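Local coordinates for protein probable transcriptional regulator (Rhodococcus jostii, PDB 3ON2) that is of unknown function but probably binds DNA as a TetR-family transcriptional regulator, at residues A[13-22]-A[52-63]; A[22-30]-A[103-111]. All coordinates share one frame; numbering follows the deposited sequence.

Helix 13-28 takes part in both contacts, its first turns in contact 1 and its last turns in contact 2, and Glu-22 belongs to both. Contact 1 joins it to residues 52-63, where the end of the predicted helix-turn-helix runs into helix 56-81; contact 2 joins it to helix 105-115 in the part of the chain assigned to the TetR C-terminal family. The centres lie about 13 Å apart, on the same side of the chain's centre, and the segments alternate along the sequence. Leu-63 meets Leu-107 through its backbone O and Leu-110 through CB. Helix 13-28 thus packs within the probable DNA-binding domain and also against the C-terminal region, which in TetR relatives usually binds the ligand.

Contact 1: A[13-22]-A[52-63]; sequences LRRVLLARAE and HFRDRQALLDAL
Arg-14 and His-52 meet through the aliphatic stem of the arginine: CB sits over one face of the imidazole, 3.7 Å from the ring centroid and 12° off its normal, a CH-pi contact. With CG anti to the backbone N (chi1 -178°) and the chain extended as far as NE, the arginine passes the Phe-53 ring, its CG 3.8 Å from Phe-53 CZ. Its NH2 gives a hydrogen bond to a water that donates to Ala-62 O, so the polar link to helix 56-81 runs through water, while NH2 itself packs on Ala-62 CB. Leu-18 reaches several partners: CG touches Phe-53 CZ at 3.9 Å, while CD2 lies 3.7 Å from Leu-63 CG and also meets Ala-62 CB. Leu-17 CB reaches the edge of the Phe-53 ring, and Ala-21 CB rests against Leu-63 CD1 at 3.9 Å. Behind these, Leu-59 CD1 and His-52 CD2 hold the Phe-53 ring between them, one on each face, and Asp-55 OD1 caps helix 56-81 by accepting from Ala-58 N. The short helical segments cross at -79°. Leu-38 of helix 35-41 touches Leu-17, Ala-21 and Leu-59, giving a buried core where helix 13-28, helix 35-41 and the start of helix 56-81 meet, consistent with a TetR-type DNA-binding domain.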
ATOM      1  N   LEU A  13      10.007  22.137   0.039  1.00 24.30           N
ATOM      2  CA  LEU A  13      10.412  21.523   1.309  1.00 24.42           C
ATOM      3  C   LEU A  13       9.586  20.269   1.621  1.00 23.22           C
ATOM      4  O   LEU A  13      10.113  19.262   2.074  1.00 22.88           O
ATOM      5  CB  LEU A  13      10.256  22.508   2.459  1.00 24.69           C
ATOM      6  CG  LEU A  13      11.532  23.004   3.089  1.00 28.86           C
ATOM      7  CD1 LEU A  13      11.175  23.925   4.263  1.00 30.30           C
ATOM      8  CD2 LEU A  13      12.378  21.793   3.533  1.00 30.57           C
ATOM      9  N   ARG A  14       8.283  20.337   1.360  1.00 22.34           N
ATOM     10  CA  ARG A  14       7.413  19.205   1.613  1.00 21.30           C
ATOM     11  C   ARG A  14       7.887  17.966   0.861  1.00 21.30           C
ATOM     12  O   ARG A  14       8.037  16.890   1.441  1.00 20.23           O
ATOM     13  CB  ARG A  14       5.984  19.535   1.183  1.00 21.57           C
ATOM     14  CG  ARG A  14       5.015  18.413   1.476  1.00 19.19           C
ATOM     15  CD  ARG A  14       3.631  18.713   0.928  1.00 17.78           C
ATOM     16  NE  ARG A  14       2.704  17.851   1.626  1.00 17.46           N
ATOM     17  CZ  ARG A  14       2.330  16.644   1.224  1.00 17.95           C
ATOM     18  NH1 ARG A  14       2.746  16.149   0.065  1.00 17.57           N
ATOM     19  NH2 ARG A  14       1.497  15.952   1.983  1.00 18.49           N
ATOM     20  N   ARG A  15       8.108  18.111  -0.440  0.50 21.09           N
ATOM     21  CA  ARG A  15       8.499  16.961  -1.253  0.50 21.22           C
ATOM     22  C   ARG A  15       9.881  16.448  -0.863  0.50 20.58           C
ATOM     23  O   ARG A  15      10.076  15.245  -0.719  0.50 19.84           O
ATOM     24  CB  ARG A  15       8.484  17.301  -2.736  0.50 21.44           C
ATOM     25  CG  ARG A  15       9.114  16.203  -3.596  0.50 23.61           C
ATOM     26  CD  ARG A  15       8.239  14.965  -3.654  0.50 25.35           C
ATOM     27  NE  ARG A  15       8.584  13.955  -2.654  0.50 24.76           N
ATOM     28  CZ  ARG A  15       7.677  13.244  -2.006  0.50 25.99           C
ATOM     29  NH1 ARG A  15       6.372  13.455  -2.226  0.50 26.06           N
ATOM     30  NH2 ARG A  15       8.063  12.331  -1.134  0.50 27.50           N
ATOM     31  N   VAL A  16      10.826  17.369  -0.677  1.00 20.37           N
ATOM     32  CA  VAL A  16      12.208  16.989  -0.359  1.00 21.02           C
ATOM     33  C   VAL A  16      12.229  16.244   0.977  1.00 20.24           C
ATOM     34  O   VAL A  16      12.840  15.198   1.096  1.00 19.62           O
ATOM     35  CB  VAL A  16      13.132  18.248  -0.257  1.00 21.23           C
ATOM     36  CG1 VAL A  16      14.536  17.856   0.192  1.00 23.82           C
ATOM     37  CG2 VAL A  16      13.200  18.975  -1.576  1.00 23.17           C
ATOM     38  N   LEU A  17      11.552  16.808   1.978  1.00 20.10           N
ATOM     39  CA  LEU A  17      11.505  16.175   3.309  1.00 20.22           C
ATOM     40  C   LEU A  17      10.830  14.824   3.294  1.00 19.50           C
ATOM     41  O   LEU A  17      11.292  13.919   3.963  1.00 19.66           O
ATOM     42  CB  LEU A  17      10.864  17.076   4.359  1.00 20.31           C
ATOM     43  CG  LEU A  17      11.778  18.232   4.782  1.00 22.68           C
ATOM     44  CD1 LEU A  17      11.055  19.118   5.773  1.00 24.07           C
ATOM     45  CD2 LEU A  17      13.053  17.701   5.420  1.00 25.01           C
ATOM     46  N   LEU A  18       9.755  14.684   2.523  1.00 19.07           N
ATOM     47  CA  LEU A  18       9.078  13.395   2.425  1.00 18.94           C
ATOM     48  C   LEU A  18       9.952  12.332   1.758  1.00 18.61           C
ATOM     49  O   LEU A  18       9.934  11.176   2.178  1.00 17.40           O
ATOM     50  CB  LEU A  18       7.737  13.504   1.688  1.00 18.67           C
ATOM     51  CG  LEU A  18       6.493  13.986   2.428  1.00 19.02           C
ATOM     52  CD1 LEU A  18       5.337  14.391   1.466  1.00 18.52           C
ATOM     53  CD2 LEU A  18       6.034  12.902   3.412  1.00 19.26           C
ATOM     54  N   ALA A  19      10.700  12.704   0.725  1.00 19.31           N
ATOM     55  CA  ALA A  19      11.596  11.728   0.071  1.00 20.45           C
ATOM     56  C   ALA A  19      12.739  11.261   1.014  1.00 21.23           C
ATOM     57  O   ALA A  19      13.065  10.069   1.105  1.00 21.54           O
ATOM     58  CB  ALA A  19      12.174  12.307  -1.209  1.00 21.09           C
ATOM     59  N   ARG A  20      13.344  12.215   1.710  1.00 21.71           N
ATOM     60  CA  ARG A  20      14.347  11.909   2.736  1.00 22.76           C
ATOM     61  C   ARG A  20      13.780  11.063   3.891  1.00 22.01           C
ATOM     62  O   ARG A  20      14.420  10.091   4.321  1.00 21.73           O
ATOM     63  CB  ARG A  20      14.919  13.214   3.292  1.00 23.67           C
ATOM     64  CG  ARG A  20      15.987  13.844   2.435  1.00 28.32           C
ATOM     65  CD  ARG A  20      16.360  15.219   2.949  1.00 34.56           C
ATOM     66  NE  ARG A  20      17.281  15.918   2.044  1.00 39.72           N
ATOM     67  CZ  ARG A  20      18.608  15.839   2.115  1.00 41.85           C
ATOM     68  NH1 ARG A  20      19.181  15.082   3.046  1.00 43.03           N
ATOM     69  NH2 ARG A  20      19.360  16.510   1.247  1.00 43.84           N
ATOM     70  N   ALA A  21      12.587  11.425   4.394  1.00 20.77           N
ATOM     71  CA  ALA A  21      11.957  10.688   5.497  1.00 20.21           C
ATOM     72  C   ALA A  21      11.710   9.246   5.129  1.00 20.51           C
ATOM     73  O   ALA A  21      11.940   8.346   5.947  1.00 19.51           O
ATOM     74  CB  ALA A  21      10.641  11.350   5.935  1.00 20.29           C
ATOM     75  N   GLU A  22      11.248   9.027   3.893  1.00 20.90           N
ATOM     76  CA  GLU A  22      10.956   7.669   3.424  1.00 22.31           C
ATOM     77  C   GLU A  22      12.255   6.872   3.363  1.00 22.78           C
ATOM     78  O   GLU A  22      12.283   5.715   3.776  1.00 23.30           O
ATOM     79  CB  GLU A  22      10.246   7.668   2.072  1.00 22.02           C
ATOM     80  CG  GLU A  22       9.680   6.283   1.730  1.00 25.39           C
ATOM     81  CD  GLU A  22       8.834   6.249   0.463  1.00 26.96           C
ATOM     82  OE1 GLU A  22       8.318   7.311   0.062  1.00 30.41           O
ATOM     83  OE2 GLU A  22       8.683   5.147  -0.119  1.00 26.35           O
ATOM     84  N   HIS A  52       8.729  23.003   7.028  1.00 23.45           N
ATOM     85  CA  HIS A  52       7.408  22.852   6.388  1.00 21.95           C
ATOM     86  C   HIS A  52       6.324  22.283   7.301  1.00 20.62           C
ATOM     87  O   HIS A  52       5.322  22.944   7.569  1.00 19.83           O
ATOM     88  CB  HIS A  52       7.454  22.034   5.086  1.00 22.16           C
ATOM     89  CG  HIS A  52       6.094  21.747   4.544  1.00 22.37           C
ATOM     90  ND1 HIS A  52       5.393  22.657   3.781  1.00 22.50           N
ATOM     91  CD2 HIS A  52       5.281  20.677   4.698  1.00 22.53           C
ATOM     92  CE1 HIS A  52       4.205  22.157   3.490  1.00 22.50           C
ATOM     93  NE2 HIS A  52       4.124  20.947   4.013  1.00 22.47           N
ATOM     94  N   PHE A  53       6.520  21.046   7.756  1.00 19.32           N
ATOM     95  CA  PHE A  53       5.546  20.360   8.588  1.00 18.85           C
ATOM     96  C   PHE A  53       5.453  20.992   9.965  1.00 18.97           C
ATOM     97  O   PHE A  53       6.451  21.385  10.534  1.00 18.99           O
ATOM     98  CB  PHE A  53       5.923  18.878   8.693  1.00 18.08           C
ATOM     99  CG  PHE A  53       5.823  18.154   7.382  1.00 17.88           C
ATOM    100  CD1 PHE A  53       4.582  17.730   6.895  1.00 16.27           C
ATOM    101  CD2 PHE A  53       6.964  17.907   6.619  1.00 17.94           C
ATOM    102  CE1 PHE A  53       4.483  17.064   5.673  1.00 15.39           C
ATOM    103  CE2 PHE A  53       6.864  17.242   5.386  1.00 17.54           C
ATOM    104  CZ  PHE A  53       5.625  16.818   4.926  1.00 14.04           C
ATOM    105  N   ARG A  54       4.246  21.075  10.493  1.00 19.45           N
ATOM    106  CA  ARG A  54       3.977  21.710  11.791  1.00 21.10           C
ATOM    107  C   ARG A  54       4.663  20.936  12.922  1.00 20.97           C
ATOM    108  O   ARG A  54       5.151  21.532  13.875  1.00 21.91           O
ATOM    109  CB  ARG A  54       2.456  21.722  12.021  1.00 21.45           C
ATOM    110  CG  ARG A  54       1.965  22.260  13.349  1.00 25.55           C
ATOM    111  CD  ARG A  54       1.484  23.705  13.260  1.00 28.92           C
ATOM    112  NE  ARG A  54       0.537  23.945  12.167  1.00 31.87           N
ATOM    113  CZ  ARG A  54      -0.759  24.243  12.318  1.00 32.44           C
ATOM    114  NH1 ARG A  54      -1.506  24.459  11.246  1.00 31.15           N
ATOM    115  NH2 ARG A  54      -1.306  24.333  13.532  1.00 32.41           N
ATOM    116  N   ASP A  55       4.675  19.609  12.818  1.00 20.60           N
ATOM    117  CA  ASP A  55       5.289  18.743  13.829  1.00 20.76           C
ATOM    118  C   ASP A  55       5.520  17.360  13.234  1.00 19.92           C
ATOM    119  O   ASP A  55       5.151  17.097  12.078  1.00 19.30           O
ATOM    120  CB  ASP A  55       4.398  18.646  15.083  1.00 21.33           C
ATOM    121  CG  ASP A  55       2.929  18.265  14.757  1.00 24.48           C
ATOM    122  OD1 ASP A  55       2.653  17.485  13.812  1.00 25.51           O
ATOM    123  OD2 ASP A  55       2.025  18.751  15.472  1.00 29.91           O
ATOM    124  N   ARG A  56       6.135  16.486  14.019  1.00 19.10           N
ATOM    125  CA  ARG A  56       6.442  15.139  13.592  1.00 18.47           C
ATOM    126  C   ARG A  56       5.198  14.415  13.116  1.00 17.37           C
ATOM    127  O   ARG A  56       5.246  13.705  12.110  1.00 17.01           O
ATOM    128  CB  ARG A  56       7.070  14.333  14.747  1.00 18.63           C
ATOM    129  CG  ARG A  56       7.515  12.915  14.339  1.00 21.98           C
ATOM    130  CD  ARG A  56       8.478  12.316  15.380  1.00 27.91           C
ATOM    131  NE  ARG A  56       9.106  11.115  14.846  1.00 35.44           N
ATOM    132  CZ  ARG A  56       8.789   9.877  15.214  1.00 36.76           C
ATOM    133  NH1 ARG A  56       9.390   8.836  14.658  1.00 37.49           N
ATOM    134  NH2 ARG A  56       7.871   9.677  16.144  1.00 39.50           N
ATOM    135  N   GLN A  57       4.105  14.539  13.865  1.00 17.14           N
ATOM    136  CA  GLN A  57       2.873  13.846  13.478  1.00 17.68           C
ATOM    137  C   GLN A  57       2.372  14.271  12.087  1.00 17.08           C
ATOM    138  O   GLN A  57       1.869  13.444  11.359  1.00 17.22           O
ATOM    139  CB  GLN A  57       1.764  13.995  14.530  1.00 17.63           C
ATOM    140  CG  GLN A  57       0.579  13.064  14.289  1.00 19.89           C
ATOM    141  CD  GLN A  57       0.979  11.609  14.417  1.00 21.08           C
ATOM    142  OE1 GLN A  57       1.609  11.237  15.391  1.00 22.04           O
ATOM    143  NE2 GLN A  57       0.630  10.783  13.425  1.00 21.75           N
ATOM    144  N   ALA A  58       2.533  15.546  11.720  1.00 17.03           N
ATOM    145  CA  ALA A  58       2.116  15.987  10.389  1.00 17.03           C
ATOM    146  C   ALA A  58       2.975  15.296   9.310  1.00 16.58           C
ATOM    147  O   ALA A  58       2.468  14.880   8.275  1.00 16.81           O
ATOM    148  CB  ALA A  58       2.197  17.501  10.271  1.00 17.15           C
ATOM    149  N   LEU A  59       4.269  15.156   9.573  1.00 16.12           N
ATOM    150  CA  LEU A  59       5.144  14.379   8.688  1.00 15.07           C
ATOM    151  C   LEU A  59       4.703  12.903   8.521  1.00 15.03           C
ATOM    152  O   LEU A  59       4.631  12.369   7.378  1.00 13.96           O
ATOM    153  CB  LEU A  59       6.595  14.436   9.185  1.00 15.74           C
ATOM    154  CG  LEU A  59       7.576  13.569   8.388  1.00 15.36           C
ATOM    155  CD1 LEU A  59       7.707  14.111   6.969  1.00 17.99           C
ATOM    156  CD2 LEU A  59       8.937  13.561   9.093  1.00 17.86           C
ATOM    157  N   LEU A  60       4.401  12.248   9.643  1.00 14.64           N
ATOM    158  CA  LEU A  60       4.029  10.822   9.599  1.00 15.08           C
ATOM    159  C   LEU A  60       2.702  10.620   8.875  1.00 15.26           C
ATOM    160  O   LEU A  60       2.552   9.650   8.113  1.00 13.64           O
ATOM    161  CB  LEU A  60       3.959  10.195  10.992  1.00 15.80           C
ATOM    162  CG  LEU A  60       5.201  10.263  11.863  1.00 17.40           C
ATOM    163  CD1 LEU A  60       4.905   9.768  13.265  1.00 18.90           C
ATOM    164  CD2 LEU A  60       6.348   9.454  11.206  1.00 18.59           C
ATOM    165  N   ASP A  61       1.749  11.528   9.131  1.00 15.71           N
ATOM    166  CA  ASP A  61       0.442  11.504   8.471  1.00 15.85           C
ATOM    167  C   ASP A  61       0.627  11.659   6.948  1.00 15.65           C
ATOM    168  O   ASP A  61      -0.041  10.973   6.176  1.00 14.84           O
ATOM    169  CB  ASP A  61      -0.460  12.632   8.995  1.00 17.30           C
ATOM    170  CG  ASP A  61      -0.965  12.399  10.442  1.00 20.17           C
ATOM    171  OD1 ASP A  61      -0.753  11.297  11.025  1.00 22.15           O
ATOM    172  OD2 ASP A  61      -1.611  13.334  10.987  1.00 23.81           O
ATOM    173  N   ALA A  62       1.522  12.566   6.541  1.00 15.49           N
ATOM    174  CA  ALA A  62       1.845  12.798   5.128  1.00 15.86           C
ATOM    175  C   ALA A  62       2.473  11.573   4.460  1.00 15.84           C
ATOM    176  O   ALA A  62       2.094  11.236   3.344  1.00 15.84           O
ATOM    177  CB  ALA A  62       2.746  14.030   4.955  1.00 15.97           C
ATOM    178  N   LEU A  63       3.409  10.912   5.144  1.00 15.67           N
ATOM    179  CA  LEU A  63       4.020   9.668   4.652  1.00 15.82           C
ATOM    180  C   LEU A  63       3.000   8.551   4.492  1.00 16.11           C
ATOM    181  O   LEU A  63       2.951   7.864   3.460  1.00 15.65           O
ATOM    182  CB  LEU A  63       5.090   9.194   5.639  1.00 16.54           C
ATOM    183  CG  LEU A  63       6.448   9.874   5.528  1.00 17.31           C
ATOM    184  CD1 LEU A  63       7.312   9.565   6.771  1.00 20.42           C
ATOM    185  CD2 LEU A  63       7.144   9.403   4.250  1.00 19.95           C
TER
HETATM  186  O   HOH W   1       0.977  13.094   1.724  1.00 19.22           O

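Contact 2: A[22-30]-A[103-111]; sequences ESTLEKDGV and AHRELLALM
His-104, at the N-cap position of helix 105-115, meets Glu-26 and Glu-22, whose OE1 is salt-bridged to Arg-70, through a shared water that donates to Glu-22 OE2 and Glu-26 OE2 and lies 3.0 Å from His-104 ND1, in the plane of the ring. At Glu-106 the backbone N donates to Glu-26 OE1 (3.1 Å), met on the syn side of the carboxylate. The Glu-106 and Glu-26 side chains run antiparallel alongside each other; Glu-106 CG comes to 3.3 Å from Leu-25 O, and a water accepting from Val-30 N donates to Glu-106 OE1. Leu-107 N gives the second bond, 2.9 Å to Glu-26 OE2, from above the carboxylate plane. A bend at chi2 (-60°) turns the Glu-26 carboxylate onto these two amides. Leu-25 CD1 packs against Leu-107 CA at 3.7 Å and Leu-110 CD2 at 3.9 Å, and Val-30 CG2 touches Leu-110 CD1. Were Glu-26 an alanine, the amides of Glu-106 and Leu-107 would probably lose these acceptors, and the water one of its anchors. One carboxylate accepting two first-turn N-H groups suggests a favourable charge-dipole interaction, joining the end of helix 13-28 to the start of helix 105-115.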
ATOM      1  N   GLU A  22      11.248   9.027   3.893  1.00 20.90           N
ATOM      2  CA  GLU A  22      10.956   7.669   3.424  1.00 22.31           C
ATOM      3  C   GLU A  22      12.255   6.872   3.363  1.00 22.78           C
ATOM      4  O   GLU A  22      12.283   5.715   3.776  1.00 23.30           O
ATOM      5  CB  GLU A  22      10.246   7.668   2.072  1.00 22.02           C
ATOM      6  CG  GLU A  22       9.680   6.283   1.730  1.00 25.39           C
ATOM      7  CD  GLU A  22       8.834   6.249   0.463  1.00 26.96           C
ATOM      8  OE1 GLU A  22       8.318   7.311   0.062  1.00 30.41           O
ATOM      9  OE2 GLU A  22       8.683   5.147  -0.119  1.00 26.35           O
ATOM     10  N   SER A  23      13.329   7.506   2.891  1.00 22.71           N
ATOM     11  CA  SER A  23      14.636   6.830   2.819  1.00 23.98           C
ATOM     12  C   SER A  23      15.147   6.401   4.219  1.00 23.74           C
ATOM     13  O   SER A  23      15.604   5.283   4.408  1.00 24.43           O
ATOM     14  CB  SER A  23      15.655   7.712   2.085  1.00 24.26           C
ATOM     15  OG  SER A  23      16.905   7.041   1.935  1.00 27.16           O
ATOM     16  N   THR A  24      15.044   7.290   5.197  1.00 23.36           N
ATOM     17  CA  THR A  24      15.384   6.958   6.574  1.00 23.49           C
ATOM     18  C   THR A  24      14.451   5.906   7.186  1.00 23.38           C
ATOM     19  O   THR A  24      14.899   5.002   7.915  1.00 22.88           O
ATOM     20  CB  THR A  24      15.347   8.231   7.396  1.00 23.44           C
ATOM     21  OG1 THR A  24      16.274   9.149   6.815  1.00 24.01           O
ATOM     22  CG2 THR A  24      15.721   7.975   8.853  1.00 24.09           C
ATOM     23  N   LEU A  25      13.157   6.018   6.892  1.00 22.82           N
ATOM     24  CA  LEU A  25      12.178   5.050   7.385  1.00 23.69           C
ATOM     25  C   LEU A  25      12.599   3.653   6.976  1.00 24.44           C
ATOM     26  O   LEU A  25      12.609   2.743   7.802  1.00 24.64           O
ATOM     27  CB  LEU A  25      10.789   5.314   6.802  1.00 22.43           C
ATOM     28  CG  LEU A  25       9.478   5.107   7.563  1.00 24.25           C
ATOM     29  CD1 LEU A  25       8.376   4.813   6.552  1.00 23.35           C
ATOM     30  CD2 LEU A  25       9.466   4.084   8.634  1.00 24.79           C
ATOM     31  N   GLU A  26      12.937   3.490   5.695  1.00 25.88           N
ATOM     32  CA  GLU A  26      13.243   2.167   5.158  1.00 27.49           C
ATOM     33  C   GLU A  26      14.569   1.641   5.684  1.00 29.21           C
ATOM     34  O   GLU A  26      14.708   0.443   5.871  1.00 29.91           O
ATOM     35  CB  GLU A  26      13.163   2.123   3.617  1.00 27.01           C
ATOM     36  CG  GLU A  26      11.717   2.252   3.037  1.00 26.90           C
ATOM     37  CD  GLU A  26      10.703   1.149   3.470  1.00 26.40           C
ATOM     38  OE1 GLU A  26      11.119   0.067   3.999  1.00 27.74           O
ATOM     39  OE2 GLU A  26       9.475   1.360   3.258  1.00 22.70           O
ATOM     40  N   LYS A  27      15.522   2.532   5.950  1.00 31.47           N
ATOM     41  CA  LYS A  27      16.797   2.132   6.563  1.00 33.22           C
ATOM     42  C   LYS A  27      16.733   1.883   8.074  1.00 33.83           C
ATOM     43  O   LYS A  27      17.213   0.848   8.559  1.00 33.91           O
ATOM     44  CB  LYS A  27      17.906   3.145   6.238  1.00 33.77           C
ATOM     45  CG  LYS A  27      18.685   2.790   4.990  1.00 37.06           C
ATOM     46  CD  LYS A  27      20.109   3.378   5.014  1.00 41.17           C
ATOM     47  CE  LYS A  27      21.163   2.355   4.498  1.00 43.26           C
ATOM     48  NZ  LYS A  27      21.025   1.983   3.042  1.00 44.33           N
ATOM     49  N   ASP A  28      16.136   2.819   8.811  1.00 34.35           N
ATOM     50  CA  ASP A  28      16.240   2.839  10.268  1.00 35.17           C
ATOM     51  C   ASP A  28      14.924   2.565  11.012  1.00 34.77           C
ATOM     52  O   ASP A  28      14.928   2.405  12.232  1.00 35.15           O
ATOM     53  CB  ASP A  28      16.829   4.184  10.752  1.00 35.83           C
ATOM     54  CG  ASP A  28      18.256   4.469  10.217  1.00 38.56           C
ATOM     55  OD1 ASP A  28      19.058   3.519  10.012  1.00 41.92           O
ATOM     56  OD2 ASP A  28      18.589   5.673  10.021  1.00 40.63           O
ATOM     57  N   GLY A  29      13.800   2.523  10.302  1.00 34.23           N
ATOM     58  CA  GLY A  29      12.503   2.379  10.963  1.00 33.87           C
ATOM     59  C   GLY A  29      11.898   3.694  11.441  1.00 33.78           C
ATOM     60  O   GLY A  29      12.563   4.726  11.465  1.00 33.36           O
ATOM     61  N   VAL A  30      10.625   3.657  11.825  1.00 34.33           N
ATOM     62  CA  VAL A  30       9.892   4.871  12.248  1.00 34.95           C
ATOM     63  C   VAL A  30      10.546   5.617  13.432  1.00 35.51           C
ATOM     64  O   VAL A  30      10.494   6.850  13.502  1.00 35.70           O
ATOM     65  CB  VAL A  30       8.390   4.566  12.517  1.00 35.05           C
ATOM     66  CG1 VAL A  30       8.223   3.637  13.704  1.00 34.96           C
ATOM     67  CG2 VAL A  30       7.581   5.853  12.719  1.00 35.49           C
ATOM     68  N   ALA A 103       8.352  -4.368  -1.370  1.00 18.17           N
ATOM     69  CA  ALA A 103       9.197  -3.244  -1.751  1.00 18.35           C
ATOM     70  C   ALA A 103       9.140  -2.064  -0.791  1.00 18.01           C
ATOM     71  O   ALA A 103      10.009  -1.193  -0.860  1.00 18.16           O
ATOM     72  CB  ALA A 103       8.890  -2.767  -3.155  1.00 17.67           C
ATOM     73  N   HIS A 104       8.121  -2.003   0.064  1.00 17.57           N
ATOM     74  CA  HIS A 104       7.913  -0.848   0.936  1.00 17.42           C
ATOM     75  C   HIS A 104       7.509  -1.318   2.329  1.00 17.45           C
ATOM     76  O   HIS A 104       6.464  -0.918   2.859  1.00 17.21           O
ATOM     77  CB  HIS A 104       6.804   0.042   0.368  1.00 16.76           C
ATOM     78  CG  HIS A 104       7.039   0.465  -1.043  1.00 17.79           C
ATOM     79  ND1 HIS A 104       7.875   1.513  -1.375  1.00 19.60           N
ATOM     80  CD2 HIS A 104       6.532   0.004  -2.209  1.00 19.54           C
ATOM     81  CE1 HIS A 104       7.875   1.676  -2.688  1.00 19.32           C
ATOM     82  NE2 HIS A 104       7.065   0.776  -3.218  1.00 20.93           N
ATOM     83  N   ARG A 105       8.346  -2.155   2.925  0.50 17.34           N
ATOM     84  CA  ARG A 105       7.991  -2.824   4.182  0.50 16.93           C
ATOM     85  C   ARG A 105       7.782  -1.885   5.362  0.50 16.79           C
ATOM     86  O   ARG A 105       6.778  -2.001   6.064  0.50 16.46           O
ATOM     87  CB  ARG A 105       9.033  -3.889   4.521  0.50 17.09           C
ATOM     88  CG  ARG A 105       9.182  -4.896   3.414  0.50 17.01           C
ATOM     89  CD  ARG A 105      10.046  -6.075   3.807  0.50 18.69           C
ATOM     90  NE  ARG A 105      10.452  -6.821   2.619  0.50 18.70           N
ATOM     91  CZ  ARG A 105      11.121  -7.966   2.666  0.50 18.38           C
ATOM     92  NH1 ARG A 105      11.468  -8.467   3.840  0.50 17.71           N
ATOM     93  NH2 ARG A 105      11.462  -8.585   1.551  0.50 18.45           N
ATOM     94  N   GLU A 106       8.726  -0.974   5.596  1.00 16.72           N
ATOM     95  CA  GLU A 106       8.579   0.007   6.696  1.00 17.19           C
ATOM     96  C   GLU A 106       7.471   1.039   6.397  1.00 15.86           C
ATOM     97  O   GLU A 106       6.751   1.458   7.304  1.00 16.08           O
ATOM     98  CB  GLU A 106       9.901   0.722   7.022  1.00 17.24           C
ATOM     99  CG  GLU A 106      11.016  -0.185   7.541  1.00 22.56           C
ATOM    100  CD  GLU A 106      10.705  -0.781   8.907  1.00 29.12           C
ATOM    101  OE1 GLU A 106       9.766  -0.322   9.583  1.00 34.24           O
ATOM    102  OE2 GLU A 106      11.400  -1.724   9.318  1.00 35.14           O
ATOM    103  N   LEU A 107       7.327   1.447   5.138  0.50 15.24           N
ATOM    104  CA  LEU A 107       6.249   2.386   4.803  0.50 14.50           C
ATOM    105  C   LEU A 107       4.883   1.734   5.025  0.50 14.70           C
ATOM    106  O   LEU A 107       3.986   2.341   5.600  0.50 14.11           O
ATOM    107  CB  LEU A 107       6.366   2.909   3.376  0.50 13.39           C
ATOM    108  CG  LEU A 107       5.208   3.838   2.982  0.50 12.49           C
ATOM    109  CD1 LEU A 107       5.321   5.197   3.685  0.50  7.45           C
ATOM    110  CD2 LEU A 107       5.149   3.992   1.456  0.50 10.63           C
ATOM    111  N   LEU A 108       4.748   0.477   4.607  1.00 15.06           N
ATOM    112  CA  LEU A 108       3.491  -0.219   4.779  1.00 15.35           C
ATOM    113  C   LEU A 108       3.114  -0.397   6.269  1.00 15.72           C
ATOM    114  O   LEU A 108       1.944  -0.153   6.661  1.00 15.17           O
ATOM    115  CB  LEU A 108       3.526  -1.560   4.021  1.00 15.92           C
ATOM    116  CG  LEU A 108       2.186  -2.278   3.878  1.00 17.05           C
ATOM    117  CD1 LEU A 108       1.355  -1.694   2.744  1.00 16.06           C
ATOM    118  CD2 LEU A 108       2.395  -3.783   3.714  1.00 17.27           C
ATOM    119  N   ALA A 109       4.089  -0.794   7.103  1.00 16.10           N
ATOM    120  CA  ALA A 109       3.870  -0.815   8.566  1.00 16.72           C
ATOM    121  C   ALA A 109       3.379   0.546   9.092  1.00 16.89           C
ATOM    122  O   ALA A 109       2.424   0.598   9.901  1.00 17.52           O
ATOM    123  CB  ALA A 109       5.124  -1.241   9.289  1.00 17.07           C
ATOM    124  N   LEU A 110       4.015   1.637   8.644  1.00 16.76           N
ATOM    125  CA  LEU A 110       3.603   2.978   9.047  1.00 16.86           C
ATOM    126  C   LEU A 110       2.171   3.293   8.577  1.00 17.30           C
ATOM    127  O   LEU A 110       1.352   3.804   9.346  1.00 17.26           O
ATOM    128  CB  LEU A 110       4.605   4.041   8.567  1.00 17.35           C
ATOM    129  CG  LEU A 110       4.235   5.516   8.831  1.00 19.91           C
ATOM    130  CD1 LEU A 110       4.152   5.858  10.323  1.00 20.94           C
ATOM    131  CD2 LEU A 110       5.255   6.443   8.154  1.00 23.00           C
HETATM  132  N   MSE A 111       1.879   2.984   7.316  1.00 17.20           N
HETATM  133  CA  MSE A 111       0.562   3.204   6.724  1.00 17.66           C
HETATM  134  C   MSE A 111      -0.531   2.592   7.586  1.00 18.18           C
HETATM  135  O   MSE A 111      -1.456   3.288   7.982  1.00 18.52           O
HETATM  136  CB  MSE A 111       0.500   2.592   5.331  1.00 16.99           C
HETATM  137  CG  MSE A 111       1.213   3.419   4.282  1.00 19.21           C
HETATM  138 SE   MSE A 111       1.627   2.356   2.701  1.00 22.31          SE
HETATM  139  CE  MSE A 111      -0.151   1.764   2.084  1.00 17.55           C
TER
HETATM  140  O   HOH W   2       9.570   2.752   0.720  1.00 24.80           O
HETATM  141  O   HOH W   3      14.062  -1.202   8.762  1.00 50.33           O
HETATM  142  O   HOH W   4       9.327   1.087  11.703  1.00 51.68           O